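Long-range contacts in Rbsd/fucu transport protein family protein (Streptococcus pneumoniae, PDB 4A34), which probably interconverts the alpha and beta anomers of L-fucose, the sugar it holds in a pocket built from two subunits of a decameric assembly: residues I[24-29]-I[118-123]; I[49-54]-I[124-129]; I[72-77]-I[130-135]. All coordinates share one frame; numbering follows the deposited sequence.

Contact 1: residues I[24-29]-I[118-123]; sequences DEIVLA and AYAIVA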
loop_
_atom_site.group_PDB
_atom_site.type_symbol
_atom_site.label_atom_id
_atom_site.label_comp_id
_atom_site.label_asym_id
_atom_site.label_seq_id
_atom_site.Cartn_x
_atom_site.Cartn_y
_atom_site.Cartn_z
ATOM N N ASP I 24 -18.866 -14.637 -15.124
ATOM C CA ASP I 24 -18.087 -13.404 -15.155
ATOM C C ASP I 24 -18.156 -12.780 -16.535
ATOM O O ASP I 24 -18.230 -13.489 -17.539
ATOM C CB ASP I 24 -16.625 -13.661 -14.786
ATOM C CG ASP I 24 -16.412 -13.808 -13.297
ATOM O OD1 ASP I 24 -17.170 -13.205 -12.505
ATOM O OD2 ASP I 24 -15.463 -14.526 -12.925
ATOM N N GLU I 25 -18.139 -11.452 -16.575
ATOM C CA GLU I 25 -18.162 -10.715 -17.836
ATOM C C GLU I 25 -16.898 -9.877 -18.012
ATOM O O GLU I 25 -16.247 -9.502 -17.037
ATOM C CB GLU I 25 -19.410 -9.838 -17.923
ATOM C CG GLU I 25 -20.708 -10.633 -17.978
ATOM C CD GLU I 25 -21.950 -9.780 -17.808
ATOM O OE1 GLU I 25 -21.905 -8.566 -18.094
ATOM O OE2 GLU I 25 -22.986 -10.325 -17.389
ATOM N N ILE I 26 -16.549 -9.615 -19.270
ATOM C CA ILE I 26 -15.403 -8.775 -19.605
ATOM C C ILE I 26 -15.740 -7.889 -20.791
ATOM O O ILE I 26 -16.321 -8.354 -21.769
ATOM C CB ILE I 26 -14.105 -9.597 -19.889
ATOM C CG1 ILE I 26 -12.950 -8.648 -20.260
ATOM C CG2 ILE I 26 -14.358 -10.669 -20.949
ATOM C CD1 ILE I 26 -11.632 -9.295 -20.457
ATOM N N VAL I 27 -15.359 -6.619 -20.693
ATOM C CA VAL I 27 -15.690 -5.626 -21.701
ATOM C C VAL I 27 -14.491 -5.330 -22.578
ATOM O O VAL I 27 -13.409 -5.005 -22.086
ATOM C CB VAL I 27 -16.195 -4.310 -21.068
ATOM C CG1 VAL I 27 -16.603 -3.324 -22.140
ATOM C CG2 VAL I 27 -17.372 -4.572 -20.135
ATOM N N LEU I 28 -14.689 -5.450 -23.885
ATOM C CA LEU I 28 -13.672 -5.048 -24.832
ATOM C C LEU I 28 -14.051 -3.640 -25.250
ATOM O O LEU I 28 -14.959 -3.437 -26.058
ATOM C CB LEU I 28 -13.608 -6.022 -26.019
ATOM C CG LEU I 28 -13.528 -7.527 -25.681
ATOM C CD1 LEU I 28 -13.536 -8.416 -26.929
ATOM C CD2 LEU I 28 -12.310 -7.861 -24.826
ATOM N N ALA I 29 -13.380 -2.660 -24.658
ATOM C CA ALA I 29 -13.750 -1.267 -24.853
ATOM C C ALA I 29 -12.984 -0.625 -26.003
ATOM O O ALA I 29 -11.790 -0.881 -26.177
ATOM C CB ALA I 29 -13.530 -0.493 -23.575
ATOM N N ALA I 118 -18.843 -5.532 -14.583
ATOM C CA ALA I 118 -18.030 -6.537 -15.254
ATOM C C ALA I 118 -16.749 -6.745 -14.469
ATOM O O ALA I 118 -16.314 -5.850 -13.730
ATOM C CB ALA I 118 -17.729 -6.129 -16.680
ATOM N N TYR I 119 -16.153 -7.926 -14.625
ATOM C CA TYR I 119 -14.933 -8.254 -13.909
ATOM C C TYR I 119 -13.786 -7.375 -14.372
ATOM O O TYR I 119 -12.979 -6.939 -13.563
ATOM C CB TYR I 119 -14.572 -9.730 -14.059
ATOM C CG TYR I 119 -13.401 -10.153 -13.209
ATOM C CD1 TYR I 119 -13.490 -10.169 -11.817
ATOM C CD2 TYR I 119 -12.198 -10.529 -13.787
ATOM C CE1 TYR I 119 -12.410 -10.567 -11.027
ATOM C CE2 TYR I 119 -11.120 -10.932 -13.008
ATOM C CZ TYR I 119 -11.232 -10.944 -11.631
ATOM O OH TYR I 119 -10.153 -11.337 -10.863
ATOM N N ALA I 120 -13.722 -7.111 -15.670
ATOM C CA ALA I 120 -12.676 -6.261 -16.207
ATOM C C ALA I 120 -13.078 -5.583 -17.507
ATOM O O ALA I 120 -13.874 -6.114 -18.308
ATOM C CB ALA I 120 -11.396 -7.050 -16.405
ATOM N N ILE I 121 -12.516 -4.397 -17.701
ATOM C CA ILE I 121 -12.595 -3.726 -18.977
ATOM C C ILE I 121 -11.185 -3.657 -19.539
ATOM O O ILE I 121 -10.238 -3.278 -18.831
ATOM C CB ILE I 121 -13.191 -2.309 -18.843
ATOM C CG1 ILE I 121 -14.586 -2.368 -18.192
ATOM C CG2 ILE I 121 -13.188 -1.601 -20.208
ATOM C CD1 ILE I 121 -15.300 -1.036 -18.071
ATOM N N VAL I 122 -11.045 -4.054 -20.799
ATOM C CA VAL I 122 -9.813 -3.810 -21.545
ATOM C C VAL I 122 -9.992 -2.645 -22.524
ATOM O O VAL I 122 -10.858 -2.677 -23.390
ATOM C CB VAL I 122 -9.266 -5.097 -22.249
ATOM C CG1 VAL I 122 -10.378 -5.965 -22.747
ATOM C CG2 VAL I 122 -8.309 -4.752 -23.371
ATOM N N ALA I 123 -9.186 -1.607 -22.341
ATOM C CA ALA I 123 -9.140 -0.482 -23.262
ATOM C C ALA I 123 -8.303 -0.857 -24.488
ATOM O O ALA I 123 -7.130 -1.197 -24.372
ATOM C CB ALA I 123 -8.564 0.744 -22.573
#
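Val27 and Ile121 stand side by side on neighbouring parallel strands and point the same way, the CB of Val27 3.8 Å from CG1 of Ile121. Ala118 and Ala29 extend this row at its two ends: the Ala118 methyl meets CG2 of Val27, and the Ala29 methyl rests 3.6 Å from CG2 of Ile121. In Ile121 CG1 lies anti to the carbonyl carbon (chi1 -57°), which turns it to Val27 and leaves CG2 for Ala29. On the other face Leu28 and Val122 run alongside each other, and CD2 of Leu28 comes 3.4 Å from CG1 of Val122. Ile26 lays its CG1 against the carbonyl oxygen of Ala120, while its CD1 reaches on to the same Val122 methyl.

Val27 binds through both of its backbone groups, its N to Ala120 O and its O to Val122 N, each at 2.9 Å, and Ala29 N closes on Val122 O at 2.8 Å. Tyr119 N reaches Glu25 O along a more bent path (142° at the hydrogen). The tyrosine ring leads away from the pair, its OH bound to Glu19.

This is a parallel strand pairing inside the mixed sheet of the RbsD/FucU fold, where 120-124 lies between 25-29 and 42-45, and 133-136 flanks 25-29 beyond. Helix 50-60 packs on the Leu28 and Val122 face, helix 35-38 on Ala29 and Ile121.

Contact 2: residues I[49-54]-I[124-129]; sequences NIPELL and TGETSL. With FUL (beta-L-fucopyranose), chain B.
Ile50 lays the end of its side chain across Thr124 and Glu126, at about a right angle to both. It touches the two together, its CG1 3.2 Å from OG1 of Thr124 and its CD1 3.7 Å from CB of Glu126. Thr124 holds OG1 between its own N and carbonyl carbon (chi1 71°). From there the hydroxyl binds Ala29 O and receives a weak bond from Glu126 N, while the CG2 methyl touches Ile50 and also CD2 of Leu53, 3.9 Å away.

Glu126 folds back at chi2 (47°), which brings its carboxylate beside the first turn of the helix. OE1 lies 3.5 Å from Ile50 N and 3.6 Å from CB of Asn49, with no hydrogen bond across the contact. The planes of the Asn49 amide and this carboxylate differ by 31°. OE2 takes Ser128 N on its anti lone pair at 2.8 Å, which would restrain the turn of the carboxylate. The helix start may favour the charge of Glu126, though the Glu52 carboxylate is also near.

Asn49 stands at the N-cap position of helix 50-60, though its side chain makes no capping bond. Segment 124-129 begins the loop between strands 120-124 and 133-136. The start of the helix thus packs on the first half of this segment, whose far end, Leu129, reaches the fucose pocket shared with the third subunit.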
loop_
_atom_site.group_PDB
_atom_site.type_symbol
_atom_site.label_atom_id
_atom_site.label_comp_id
_atom_site.label_asym_id
_atom_site.label_seq_id
_atom_site.Cartn_x
_atom_site.Cartn_y
_atom_site.Cartn_z
ATOM N N ASN I 49 -6.557 -3.704 -31.868
ATOM C CA ASN I 49 -7.891 -3.545 -32.440
ATOM C C ASN I 49 -8.750 -4.712 -31.962
ATOM O O ASN I 49 -8.225 -5.800 -31.687
ATOM C CB ASN I 49 -7.820 -3.498 -33.978
ATOM C CG ASN I 49 -7.213 -2.192 -34.507
ATOM O OD1 ASN I 49 -7.427 -1.117 -33.941
ATOM N ND2 ASN I 49 -6.471 -2.282 -35.608
ATOM N N ILE I 50 -10.060 -4.490 -31.865
ATOM C CA ILE I 50 -10.957 -5.435 -31.187
ATOM C C ILE I 50 -11.229 -6.760 -31.918
ATOM O O ILE I 50 -11.231 -7.799 -31.262
ATOM C CB ILE I 50 -12.276 -4.757 -30.703
ATOM C CG1 ILE I 50 -11.947 -3.659 -29.679
ATOM C CG2 ILE I 50 -13.246 -5.799 -30.122
ATOM C CD1 ILE I 50 -13.110 -2.773 -29.236
ATOM N N PRO I 51 -11.459 -6.739 -33.257
ATOM C CA PRO I 51 -11.662 -8.024 -33.954
ATOM C C PRO I 51 -10.513 -9.013 -33.754
ATOM O O PRO I 51 -10.760 -10.203 -33.549
ATOM C CB PRO I 51 -11.799 -7.635 -35.446
ATOM C CG PRO I 51 -11.556 -6.166 -35.532
ATOM C CD PRO I 51 -11.710 -5.588 -34.150
ATOM N N GLU I 52 -9.276 -8.515 -33.799
ATOM C CA GLU I 52 -8.096 -9.328 -33.483
ATOM C C GLU I 52 -8.204 -9.910 -32.072
ATOM O O GLU I 52 -8.050 -11.117 -31.874
ATOM C CB GLU I 52 -6.801 -8.511 -33.607
ATOM C CG GLU I 52 -6.396 -8.133 -35.030
ATOM C CD GLU I 52 -6.823 -6.721 -35.409
ATOM O OE1 GLU I 52 -8.045 -6.474 -35.557
ATOM O OE2 GLU I 52 -5.927 -5.863 -35.577
ATOM N N LEU I 53 -8.491 -9.049 -31.101
ATOM C CA LEU I 53 -8.612 -9.470 -29.710
ATOM C C LEU I 53 -9.801 -10.413 -29.466
ATOM O O LEU I 53 -9.712 -11.322 -28.631
ATOM C CB LEU I 53 -8.701 -8.241 -28.792
ATOM C CG LEU I 53 -8.450 -8.458 -27.299
ATOM C CD1 LEU I 53 -7.101 -9.095 -27.089
ATOM C CD2 LEU I 53 -8.529 -7.139 -26.553
ATOM N N LEU I 54 -10.896 -10.193 -30.197
ATOM C CA LEU I 54 -12.122 -10.990 -30.052
ATOM C C LEU I 54 -11.912 -12.447 -30.482
ATOM O O LEU I 54 -12.419 -13.377 -29.851
ATOM C CB LEU I 54 -13.274 -10.353 -30.845
ATOM C CG LEU I 54 -14.626 -11.080 -30.909
ATOM C CD1 LEU I 54 -15.243 -11.261 -29.512
ATOM C CD2 LEU I 54 -15.577 -10.342 -31.827
ATOM N N THR I 124 -8.915 -0.806 -25.661
ATOM C CA THR I 124 -8.216 -1.165 -26.883
ATOM C C THR I 124 -7.907 0.085 -27.704
ATOM O O THR I 124 -8.218 1.201 -27.286
ATOM C CB THR I 124 -9.044 -2.145 -27.716
ATOM O OG1 THR I 124 -10.169 -1.447 -28.261
ATOM C CG2 THR I 124 -9.520 -3.334 -26.863
ATOM N N GLY I 125 -7.286 -0.106 -28.864
ATOM C CA GLY I 125 -6.927 1.002 -29.739
ATOM C C GLY I 125 -7.927 1.202 -30.859
ATOM O O GLY I 125 -7.690 1.991 -31.771
ATOM N N GLU I 126 -9.048 0.488 -30.773
ATOM C CA GLU I 126 -10.096 0.523 -31.785
ATOM C C GLU I 126 -10.686 1.924 -32.028
ATOM O O GLU I 126 -11.327 2.510 -31.145
ATOM C CB GLU I 126 -11.198 -0.457 -31.405
ATOM C CG GLU I 126 -12.248 -0.637 -32.470
ATOM C CD GLU I 126 -11.640 -0.863 -33.841
ATOM O OE1 GLU I 126 -11.122 -1.972 -34.091
ATOM O OE2 GLU I 126 -11.679 0.070 -34.660
ATOM N N THR I 127 -10.476 2.444 -33.237
ATOM C CA THR I 127 -10.941 3.790 -33.588
ATOM C C THR I 127 -12.374 3.803 -34.116
ATOM O O THR I 127 -12.972 4.880 -34.261
ATOM C CB THR I 127 -10.027 4.460 -34.629
ATOM O OG1 THR I 127 -9.956 3.639 -35.803
ATOM C CG2 THR I 127 -8.629 4.683 -34.065
ATOM N N SER I 128 -12.917 2.619 -34.397
ATOM C CA SER I 128 -14.287 2.487 -34.899
ATOM C C SER I 128 -15.325 2.761 -33.808
ATOM O O SER I 128 -15.137 2.353 -32.661
ATOM C CB SER I 128 -14.508 1.099 -35.496
ATOM O OG SER I 128 -15.888 0.810 -35.573
ATOM N N LEU I 129 -16.415 3.438 -34.171
ATOM C CA LEU I 129 -17.437 3.840 -33.196
ATOM C C LEU I 129 -18.381 2.703 -32.817
ATOM O O LEU I 129 -18.628 1.798 -33.614
ATOM C CB LEU I 129 -18.259 5.032 -33.699
ATOM C CG LEU I 129 -17.611 6.384 -34.011
ATOM C CD1 LEU I 129 -16.499 6.727 -33.024
ATOM C CD2 LEU I 129 -17.102 6.427 -35.457
HETATM C C1 FUL B . -19.048 5.982 -26.472
HETATM C C2 FUL B . -17.967 5.222 -27.250
HETATM O O2 FUL B . -17.568 4.040 -26.594
HETATM C C3 FUL B . -18.556 4.853 -28.610
HETATM O O3 FUL B . -17.605 4.213 -29.417
HETATM C C4 FUL B . -19.059 6.098 -29.317
HETATM O O4 FUL B . -17.967 6.955 -29.522
HETATM C C5 FUL B . -20.076 6.794 -28.421
HETATM C C6 FUL B . -20.693 8.001 -29.117
HETATM O O5 FUL B . -19.423 7.140 -27.204
HETATM O O1 FUL B . -18.612 6.357 -25.190
#

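Contact 3: residues I[72-77]-I[130-135]; sequences QFMNVV and YANIIL. With FUL (beta-L-fucopyranose), chain B.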
loop_
_atom_site.group_PDB
_atom_site.type_symbol
_atom_site.label_atom_id
_atom_site.label_comp_id
_atom_site.label_asym_id
_atom_site.label_seq_id
_atom_site.Cartn_x
_atom_site.Cartn_y
_atom_site.Cartn_z
ATOM N N GLN I 72 -23.104 -8.559 -25.768
ATOM C CA GLN I 72 -23.845 -7.307 -25.903
ATOM C C GLN I 72 -23.056 -6.285 -26.695
ATOM O O GLN I 72 -21.852 -6.127 -26.493
ATOM C CB GLN I 72 -24.200 -6.704 -24.540
ATOM C CG GLN I 72 -25.239 -7.458 -23.736
ATOM C CD GLN I 72 -24.627 -8.568 -22.920
ATOM O OE1 GLN I 72 -23.766 -8.333 -22.062
ATOM N NE2 GLN I 72 -25.054 -9.795 -23.190
ATOM N N PHE I 73 -23.732 -5.587 -27.599
ATOM C CA PHE I 73 -23.127 -4.444 -28.263
ATOM C C PHE I 73 -23.767 -3.177 -27.717
ATOM O O PHE I 73 -24.724 -3.251 -26.950
ATOM C CB PHE I 73 -23.261 -4.523 -29.789
ATOM C CG PHE I 73 -22.618 -5.738 -30.412
ATOM C CD1 PHE I 73 -21.605 -6.438 -29.767
ATOM C CD2 PHE I 73 -23.010 -6.160 -31.677
ATOM C CE1 PHE I 73 -21.014 -7.558 -30.361
ATOM C CE2 PHE I 73 -22.423 -7.275 -32.276
ATOM C CZ PHE I 73 -21.428 -7.977 -31.614
ATOM N N MET I 74 -23.217 -2.023 -28.076
ATOM C CA MET I 74 -23.784 -0.751 -27.658
ATOM C C MET I 74 -24.549 -0.160 -28.826
ATOM O O MET I 74 -23.953 0.168 -29.852
ATOM C CB MET I 74 -22.688 0.214 -27.200
ATOM C CG MET I 74 -23.189 1.627 -26.886
ATOM S SD MET I 74 -21.877 2.809 -26.513
ATOM C CE MET I 74 -21.437 2.317 -24.846
ATOM N N ASN I 75 -25.863 -0.015 -28.665
ATOM C CA ASN I 75 -26.708 0.509 -29.735
ATOM C C ASN I 75 -26.418 1.972 -30.071
ATOM O O ASN I 75 -25.966 2.737 -29.220
ATOM C CB ASN I 75 -28.193 0.317 -29.416
ATOM C CG ASN I 75 -29.018 -0.002 -30.661
ATOM O OD1 ASN I 75 -28.661 0.385 -31.780
ATOM N ND2 ASN I 75 -30.121 -0.721 -30.470
ATOM N N VAL I 76 -26.676 2.341 -31.324
ATOM C CA VAL I 76 -26.474 3.714 -31.800
ATOM C C VAL I 76 -27.624 4.665 -31.426
ATOM O O VAL I 76 -28.759 4.241 -31.249
ATOM C CB VAL I 76 -26.253 3.754 -33.346
ATOM C CG1 VAL I 76 -25.003 2.962 -33.737
ATOM C CG2 VAL I 76 -27.481 3.231 -34.092
ATOM N N VAL I 77 -27.307 5.948 -31.294
ATOM C CA VAL I 77 -28.311 7.002 -31.217
ATOM C C VAL I 77 -28.435 7.583 -32.621
ATOM O O VAL I 77 -27.427 7.793 -33.287
ATOM C CB VAL I 77 -27.889 8.103 -30.213
ATOM C CG1 VAL I 77 -28.561 9.428 -30.523
ATOM C CG2 VAL I 77 -28.210 7.678 -28.783
ATOM N N TYR I 130 -18.907 2.772 -31.593
ATOM C CA TYR I 130 -19.893 1.820 -31.084
ATOM C C TYR I 130 -19.398 0.385 -31.262
ATOM O O TYR I 130 -20.122 -0.489 -31.754
ATOM C CB TYR I 130 -21.253 2.050 -31.757
ATOM C CG TYR I 130 -21.879 3.394 -31.437
ATOM C CD1 TYR I 130 -22.646 3.568 -30.283
ATOM C CD2 TYR I 130 -21.708 4.495 -32.286
ATOM C CE1 TYR I 130 -23.223 4.789 -29.976
ATOM C CE2 TYR I 130 -22.284 5.731 -31.986
ATOM C CZ TYR I 130 -23.047 5.865 -30.825
ATOM O OH TYR I 130 -23.638 7.073 -30.501
ATOM N N ALA I 131 -18.151 0.164 -30.841
ATOM C CA ALA I 131 -17.395 -1.050 -31.169
ATOM C C ALA I 131 -17.150 -1.904 -29.939
ATOM O O ALA I 131 -16.413 -2.894 -29.985
ATOM C CB ALA I 131 -16.064 -0.678 -31.829
ATOM N N ASN I 132 -17.782 -1.504 -28.844
ATOM C CA ASN I 132 -17.603 -2.126 -27.556
ATOM C C ASN I 132 -18.362 -3.443 -27.489
ATOM O O ASN I 132 -19.441 -3.555 -28.052
ATOM C CB ASN I 132 -18.105 -1.162 -26.485
ATOM C CG ASN I 132 -17.418 0.189 -26.553
ATOM O OD1 ASN I 132 -16.278 0.329 -26.122
ATOM N ND2 ASN I 132 -18.111 1.190 -27.088
ATOM N N ILE I 133 -17.800 -4.439 -26.813
ATOM C CA ILE I 133 -18.462 -5.736 -26.676
ATOM C C ILE I 133 -18.420 -6.148 -25.217
ATOM O O ILE I 133 -17.473 -5.808 -24.523
ATOM C CB ILE I 133 -17.764 -6.851 -27.518
ATOM C CG1 ILE I 133 -17.464 -6.389 -28.944
ATOM C CG2 ILE I 133 -18.607 -8.118 -27.560
ATOM C CD1 ILE I 133 -16.734 -7.429 -29.778
ATOM N N ILE I 134 -19.440 -6.863 -24.747
ATOM C CA ILE I 134 -19.357 -7.534 -23.443
ATOM C C ILE I 134 -19.527 -9.022 -23.642
ATOM O O ILE I 134 -20.489 -9.465 -24.271
ATOM C CB ILE I 134 -20.399 -7.052 -22.413
ATOM C CG1 ILE I 134 -20.379 -5.529 -22.283
ATOM C CG2 ILE I 134 -20.138 -7.711 -21.060
ATOM C CD1 ILE I 134 -21.469 -4.981 -21.424
ATOM N N LEU I 135 -18.565 -9.779 -23.119
ATOM C CA LEU I 135 -18.542 -11.227 -23.236
ATOM C C LEU I 135 -18.698 -11.815 -21.853
ATOM O O LEU I 135 -18.089 -11.322 -20.895
ATOM C CB LEU I 135 -17.217 -11.674 -23.843
ATOM C CG LEU I 135 -16.803 -11.089 -25.198
ATOM C CD1 LEU I 135 -15.372 -11.493 -25.507
ATOM C CD2 LEU I 135 -17.748 -11.573 -26.300
HETATM C C1 FUL B . -19.048 5.982 -26.472
HETATM C C2 FUL B . -17.967 5.222 -27.250
HETATM O O2 FUL B . -17.568 4.040 -26.594
HETATM C C3 FUL B . -18.556 4.853 -28.610
HETATM O O3 FUL B . -17.605 4.213 -29.417
HETATM C C4 FUL B . -19.059 6.098 -29.317
HETATM O O4 FUL B . -17.967 6.955 -29.522
HETATM C C5 FUL B . -20.076 6.794 -28.421
HETATM C C6 FUL B . -20.693 8.001 -29.117
HETATM O O5 FUL B . -19.423 7.140 -27.204
HETATM O O1 FUL B . -18.612 6.357 -25.190
#
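Strands 72-74 and 133-135 run antiparallel, their axes 5.1 Å apart at closest approach and 163° between directions, and Gln72 and Ile134 form a hydrogen-bonded pair. This is one antiparallel strand pairing within the mixed sheet of the RbsD/FucU fold, and beyond it residues 130-132 lead into the fucose pocket. Gln72 N gives to Ile134 O and Ile134 N to Gln72 O, both at 3.1 Å and both in the carbonyl plane. The Gln72 side chain bends at chi2 (85°), bringing OE1 to 3.6 Å from CB of Ile134, while its NE2 binds Ser69. On the other face Phe73 lies beside Ile133 and offers its ring edge: CG2 of Ile133 is near the ring plane, 3.7 Å from CE1. Trp86 also meets the Phe73 ring.

Toward the pocket, Tyr130 is the centre of the contact. Val76 sets CG1 over one face of its ring in a CH-pi contact, 4.0 Å from the centroid, and the fucose covers the opposite face, with C4 over the ring centre. Met74 crosses the tyrosine at about a right angle and brings SD obliquely to the ring, a Met-aromatic contact in which SD lies 3.9 Å from CD1 of Tyr130; Met74 also lies beside Asn132, pointing the same way. The Tyr130 hydroxyl is held by Asp80, which together with the two covered faces would limit movement of the ring. Tyr66 of the third subunit packs on Tyr130 as well.

Asn132 is positioned by Asp30, whose backbone N binds OD1, so the amide presents its NH2 to the sugar. Two bonds then hold neighbouring hydroxyls of fucose: Tyr130 N to O3, and Asn132 ND2 to O2, each 2.9 Å long.

In the fold
From the N terminus, after helix 11-19, the chain lays down strand 25-29, then helix 50-60 and strand 71-74, and only near its end meets each of them again. Contact 1 closes the longest loop, bringing strand 120-124 back beside 25-29. Contact 2 follows at once, as the chain leaving that strand passes the start of helix 50-60, and contact 3 returns strand 133-136 to 71-74. Since the first segments and the second segments come in the same order, all three loops cross and none nests. Strand 133-136 also pairs with 25-29, joining contacts 1 and 3 in one sheet, while Ile50 packs on Ala131 between contacts 2 and 3. Contacts 2 and 3 share the fucose.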